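PDB 4W5K: aspartate aminotransferase, mitochondrial from Trypanosoma brucei brucei, which probably transfers the amino group of L-aspartate to 2-oxoglutarate, using pyridoxal 5'-phosphate as cofactor and working as a homodimer. Local coordinates for residues Asn181-Asp186 with Gln343-Tyr349; Leu33-Arg39 with Arg373-Leu379. The protein carries 1 engineered substitution. All blocks are in the same frame, centred on the assembly; numbering follows the deposited sequence.

Interaction 1 (Asn181-Asp186 with Gln343-Tyr349); sequences NPTGVD and QVGMMAY. With PLP (pyridoxal-5'-phosphate), chain C.
Val344 N donates to Gly184 O over 2.8 Å, in the carbonyl plane and on a lone pair, along a nearly straight N-H...O line. The neighbouring carbonyl is gripped less squarely: Tyr349 N reaches Thr183 O at 3.1 Å from 42° above its plane. The same oxygen also lies 3.1 Å from Gln343 CD without bonding to the amide, whose NE2 is committed to Tyr349 O and so ties the start of 343-349 to its end. Between the two bonds Gly184 CA sits 3.3 Å from Met347 O, a closeness possible because no side chain stands there.

Thr183 uses both its branches. With chi1 at 73°, OG1 lies between its own N and carbonyl carbon, where it accepts from Val185 N two residues on, an ST turn, and also bonds His180 ND1, while CG2 is laid over the face of the Tyr349 ring, 12° off the normal. Pro182 CG touches the same ring at CE2 (3.6 Å). Pro182 O, buried without a polar partner, is wedged between Met347 CB and Tyr349 CD2. Asp186, held by Ala179 N and His180 N, brings OD2 against Val344 CB.

Asn181 leads away to the cofactor, its ND2 donating to PLP O3 at 2.8 Å. The asparagine and the cis Pro182 open an Asn-Pro-Thr-Gly sequence, a motif familiar from class I aminotransferases, in which the asparagine holds the cofactor's O3.

Interaction 2 (Leu33-Arg39 with Arg373-Leu379); sequences LSIGVYR and RAAVSGL
Leu33 lies along the turn made by Ala375 to Leu379, and its side chain can be followed outward. CB packs loosely on Ala374 CB, 4.4 Å away, and passes near Ala375 O. CG then bends beside the backbone N (chi1 -60°), which carries CD2 in over the 3-10 turn. This methyl meets Ala375 O at 3.6 Å, the carbonyl carbon of Gly378, and finally Leu379 CG at 4.1 Å. Gly378, having no side chain, leaves CD2 its place.

The carbonyl of Leu33 is gripped twice: Ala375 N donates at 2.9 Å, almost straight but from well above the carbonyl plane, and a water donates to it as well. That water also donates to Arg373 O, and it sits over one face of the Arg373 guanidinium, toward the rim. The edge of the same group faces the loop, where NH2 makes a weak bond to Ser34 O (3.3 Å) and Ile35 O lies near the plane. Buried without a polar partner, Ile35 O is pressed against Ala375 CB at 3.0 Å.

Farther along, Ser377 OG donates to Val37 O over 3.1 Å and is brushed by Ile35 CD1. Arg39 CB rests on Ser377 O, but the guanidinium turns away to bond Tyr38 O and to form a salt bridge with Asp61 of the second subunit.

Here the N-terminal part of the chain joins the C-terminal part, as in the small domain of fold-type I aminotransferases. All three direct bonds run one way, with 373-379 donating and the carbonyls of 33-39 accepting; within this contact the loop's polar links thus run through its backbone oxygens, one of them weakly, with Leu33 and Ile35 adding apolar packing.

In the fold
Both contacts are buried and share one small antiparallel sheet: strand 347-349 of interaction 1 pairs with strand 373-375 of interaction 2, through Ala348 O and Ala374 N at 2.8 Å. Their centres lie about 11 Å apart, and Met347 and Arg373, which touch, bridge them. Along the chain, the two segments of interaction 1 fall between those of interaction 2. The first contact brings the cofactor-binding loop 181-186 onto the sheet, with two backbone bonds and an aromatic face doing the work. The second ties the N-terminal loop to the sheet's other strand by aliphatic packing, a water and carbonyl acceptors, and extends through Arg39 to the second subunit.

Interaction 1 (Asn181-Asp186 with Gln343-Tyr349)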
# COMPACT_ATOMS: atom_id res chain seq x y z
N ASN A 181 12.77 18.77 -2.91
CA ASN A 181 11.73 19.08 -1.93
C ASN A 181 12.45 19.08 -0.58
O ASN A 181 12.97 18.04 -0.14
CB ASN A 181 10.59 18.04 -2.03
CG ASN A 181 9.44 18.27 -1.05
OD1 ASN A 181 9.51 19.11 -0.14
ND2 ASN A 181 8.39 17.50 -1.21
N PRO A 182 12.42 20.21 0.14
CA PRO A 182 11.52 21.35 0.10
C PRO A 182 12.05 22.66 -0.51
O PRO A 182 11.30 23.64 -0.49
CB PRO A 182 11.24 21.58 1.58
CG PRO A 182 12.61 21.35 2.21
CD PRO A 182 13.25 20.24 1.36
N THR A 183 13.27 22.70 -1.03
CA THR A 183 13.88 24.00 -1.35
C THR A 183 13.68 24.44 -2.79
O THR A 183 13.72 25.64 -3.08
CB THR A 183 15.39 23.99 -1.08
OG1 THR A 183 16.04 23.21 -2.10
CG2 THR A 183 15.69 23.40 0.29
N GLY A 184 13.46 23.49 -3.70
CA GLY A 184 13.41 23.82 -5.12
C GLY A 184 14.81 23.99 -5.73
O GLY A 184 14.94 24.22 -6.93
N VAL A 185 15.86 23.88 -4.92
CA VAL A 185 17.22 24.09 -5.41
C VAL A 185 17.76 22.84 -6.11
O VAL A 185 17.89 21.79 -5.45
CB VAL A 185 18.15 24.48 -4.25
CG1 VAL A 185 19.66 24.49 -4.68
CG2 VAL A 185 17.71 25.82 -3.68
N ASP A 186 18.04 22.92 -7.41
CA ASP A 186 18.54 21.78 -8.20
C ASP A 186 19.93 22.07 -8.77
O ASP A 186 20.14 23.13 -9.36
CB ASP A 186 17.66 21.46 -9.41
CG ASP A 186 16.33 20.84 -9.04
OD1 ASP A 186 16.18 20.43 -7.88
OD2 ASP A 186 15.47 20.77 -9.96
N GLN A 343 14.98 28.42 -8.62
CA GLN A 343 14.41 27.18 -8.07
C GLN A 343 13.40 26.53 -9.03
O GLN A 343 12.77 27.20 -9.84
CB GLN A 343 13.75 27.49 -6.72
CG GLN A 343 14.69 27.75 -5.57
CD GLN A 343 13.96 28.44 -4.42
OE1 GLN A 343 12.74 28.57 -4.45
NE2 GLN A 343 14.71 28.89 -3.42
N VAL A 344 13.24 25.20 -8.89
CA VAL A 344 12.41 24.41 -9.80
C VAL A 344 11.36 23.61 -9.02
O VAL A 344 11.67 22.95 -8.04
CB VAL A 344 13.29 23.44 -10.63
CG1 VAL A 344 12.45 22.48 -11.49
CG2 VAL A 344 14.29 24.22 -11.48
N GLY A 345 10.10 23.68 -9.47
CA GLY A 345 9.06 22.83 -8.93
C GLY A 345 8.12 23.52 -7.97
O GLY A 345 8.18 24.76 -7.78
N MET A 346 7.27 22.72 -7.32
CA MET A 346 6.18 23.24 -6.50
C MET A 346 6.60 23.85 -5.19
O MET A 346 5.86 24.63 -4.61
CB MET A 346 5.18 22.12 -6.18
CG MET A 346 4.23 21.83 -7.28
SD MET A 346 2.95 20.75 -6.61
CE MET A 346 3.76 19.14 -6.60
N MET A 347 7.79 23.49 -4.69
CA MET A 347 8.23 23.96 -3.38
C MET A 347 9.36 24.95 -3.48
O MET A 347 10.34 24.71 -4.19
CB MET A 347 8.70 22.80 -2.51
CG MET A 347 7.69 21.73 -2.32
SD MET A 347 6.32 22.42 -1.39
CE MET A 347 5.20 21.03 -1.45
N ALA A 348 9.22 26.08 -2.78
CA ALA A 348 10.25 27.11 -2.83
C ALA A 348 10.73 27.47 -1.43
O ALA A 348 9.93 27.76 -0.56
CB ALA A 348 9.71 28.37 -3.54
N TYR A 349 12.05 27.46 -1.21
CA TYR A 349 12.54 28.05 0.03
C TYR A 349 12.65 29.56 -0.25
O TYR A 349 13.51 30.00 -1.00
CB TYR A 349 13.88 27.44 0.47
CG TYR A 349 13.77 26.52 1.70
CD1 TYR A 349 14.74 26.52 2.69
CD2 TYR A 349 12.68 25.66 1.85
CE1 TYR A 349 14.65 25.68 3.81
CE2 TYR A 349 12.57 24.83 2.96
CZ TYR A 349 13.56 24.85 3.94
OH TYR A 349 13.44 24.01 5.04
N1 PLP C . 9.98 11.95 -2.34
C2 PLP C . 9.81 13.30 -2.54
C2A PLP C . 11.03 14.14 -2.75
C3 PLP C . 8.53 13.86 -2.56
O3 PLP C . 8.34 15.20 -2.75
C4 PLP C . 7.42 13.05 -2.38
C4A PLP C . 6.06 13.64 -2.63
O4A PLP C . 5.56 14.38 -1.78
C5 PLP C . 7.59 11.68 -2.17
C6 PLP C . 8.87 11.13 -2.17
C5A PLP C . 6.39 10.77 -1.93
O4P PLP C . 5.71 10.52 -3.13
P PLP C . 4.53 9.51 -3.21
O1P PLP C . 3.22 10.22 -2.98
O2P PLP C . 4.72 8.41 -2.20
O3P PLP C . 4.59 8.97 -4.62

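Interaction 2 (Leu33-Arg39 with Arg373-Leu379)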
# COMPACT_ATOMS: atom_id res chain seq x y z
N LEU A 33 -0.35 28.31 1.34
CA LEU A 33 0.90 28.01 0.64
C LEU A 33 1.63 26.87 1.34
O LEU A 33 2.86 26.81 1.37
CB LEU A 33 1.78 29.26 0.56
CG LEU A 33 1.16 30.45 -0.19
CD1 LEU A 33 2.17 31.59 -0.27
CD2 LEU A 33 0.73 30.03 -1.59
N SER A 34 0.85 25.94 1.90
CA SER A 34 1.44 24.82 2.63
C SER A 34 1.08 23.49 1.99
O SER A 34 1.48 22.43 2.48
CB SER A 34 0.99 24.84 4.09
OG SER A 34 -0.35 24.37 4.20
N ILE A 35 0.34 23.55 0.89
CA ILE A 35 -0.19 22.34 0.26
C ILE A 35 0.91 21.50 -0.38
O ILE A 35 1.98 21.99 -0.69
CB ILE A 35 -1.25 22.68 -0.80
CG1 ILE A 35 -0.64 23.49 -1.94
CG2 ILE A 35 -2.39 23.46 -0.18
CD1 ILE A 35 -1.55 23.59 -3.13
N GLY A 36 0.62 20.22 -0.55
CA GLY A 36 1.62 19.30 -1.05
C GLY A 36 1.33 18.79 -2.45
O GLY A 36 2.07 17.96 -2.96
N VAL A 37 0.27 19.30 -3.08
CA VAL A 37 -0.19 18.78 -4.36
C VAL A 37 -0.40 19.89 -5.40
O VAL A 37 -0.54 21.07 -5.05
CB VAL A 37 -1.51 17.97 -4.22
CG1 VAL A 37 -1.26 16.65 -3.50
CG2 VAL A 37 -2.56 18.77 -3.47
N TYR A 38 -0.42 19.52 -6.68
CA TYR A 38 -0.65 20.52 -7.73
C TYR A 38 -2.08 21.07 -7.68
O TYR A 38 -3.04 20.36 -7.30
CB TYR A 38 -0.37 19.92 -9.12
CG TYR A 38 -0.51 20.94 -10.25
CD1 TYR A 38 0.48 21.92 -10.45
CD2 TYR A 38 -1.61 20.94 -11.09
CE1 TYR A 38 0.35 22.87 -11.46
CE2 TYR A 38 -1.75 21.90 -12.11
CZ TYR A 38 -0.76 22.85 -12.29
OH TYR A 38 -0.91 23.80 -13.29
N ARG A 39 -2.21 22.32 -8.09
CA ARG A 39 -3.50 22.99 -8.30
C ARG A 39 -3.43 23.77 -9.62
O ARG A 39 -2.35 24.23 -9.98
CB ARG A 39 -3.82 23.96 -7.16
CG ARG A 39 -4.06 23.29 -5.83
CD ARG A 39 -5.41 22.63 -5.87
NE ARG A 39 -5.84 22.03 -4.61
CZ ARG A 39 -5.75 20.73 -4.32
NH1 ARG A 39 -5.22 19.88 -5.19
NH2 ARG A 39 -6.21 20.29 -3.17
N ARG A 373 9.24 27.65 3.64
CA ARG A 373 8.86 26.90 2.44
C ARG A 373 7.49 27.34 1.97
O ARG A 373 6.53 27.32 2.73
CB ARG A 373 8.83 25.38 2.70
CG ARG A 373 8.30 24.61 1.49
CD ARG A 373 7.90 23.17 1.82
NE ARG A 373 6.82 23.05 2.80
CZ ARG A 373 5.54 22.77 2.51
NH1 ARG A 373 5.13 22.64 1.26
NH2 ARG A 373 4.65 22.65 3.49
N ALA A 374 7.39 27.73 0.71
CA ALA A 374 6.10 28.06 0.13
C ALA A 374 5.79 27.05 -0.96
O ALA A 374 6.63 26.73 -1.78
CB ALA A 374 6.10 29.49 -0.43
N ALA A 375 4.58 26.52 -0.92
CA ALA A 375 4.09 25.67 -1.99
C ALA A 375 3.51 26.59 -3.05
O ALA A 375 2.44 27.16 -2.85
CB ALA A 375 3.04 24.70 -1.47
N VAL A 376 4.22 26.74 -4.17
CA VAL A 376 3.81 27.75 -5.14
C VAL A 376 2.61 27.30 -5.98
O VAL A 376 1.97 28.11 -6.65
CB VAL A 376 4.98 28.15 -6.08
CG1 VAL A 376 6.11 28.80 -5.27
CG2 VAL A 376 5.51 26.96 -6.84
N SER A 377 2.28 26.01 -5.95
CA SER A 377 1.04 25.55 -6.57
C SER A 377 -0.19 26.26 -6.00
O SER A 377 -1.24 26.33 -6.64
CB SER A 377 0.91 24.03 -6.42
OG SER A 377 1.10 23.65 -5.07
N GLY A 378 -0.06 26.80 -4.79
CA GLY A 378 -1.17 27.53 -4.18
C GLY A 378 -1.25 28.97 -4.67
O GLY A 378 -2.24 29.68 -4.41
N LEU A 379 -0.22 29.40 -5.39
CA LEU A 379 -0.19 30.72 -6.03
C LEU A 379 -0.86 30.66 -7.40
O LEU A 379 -0.68 29.69 -8.14
CB LEU A 379 1.25 31.23 -6.20
CG LEU A 379 2.02 31.82 -5.02
CD1 LEU A 379 3.42 32.25 -5.44
CD2 LEU A 379 1.27 32.98 -4.39
O HOH W 1 4.54 25.67 3.34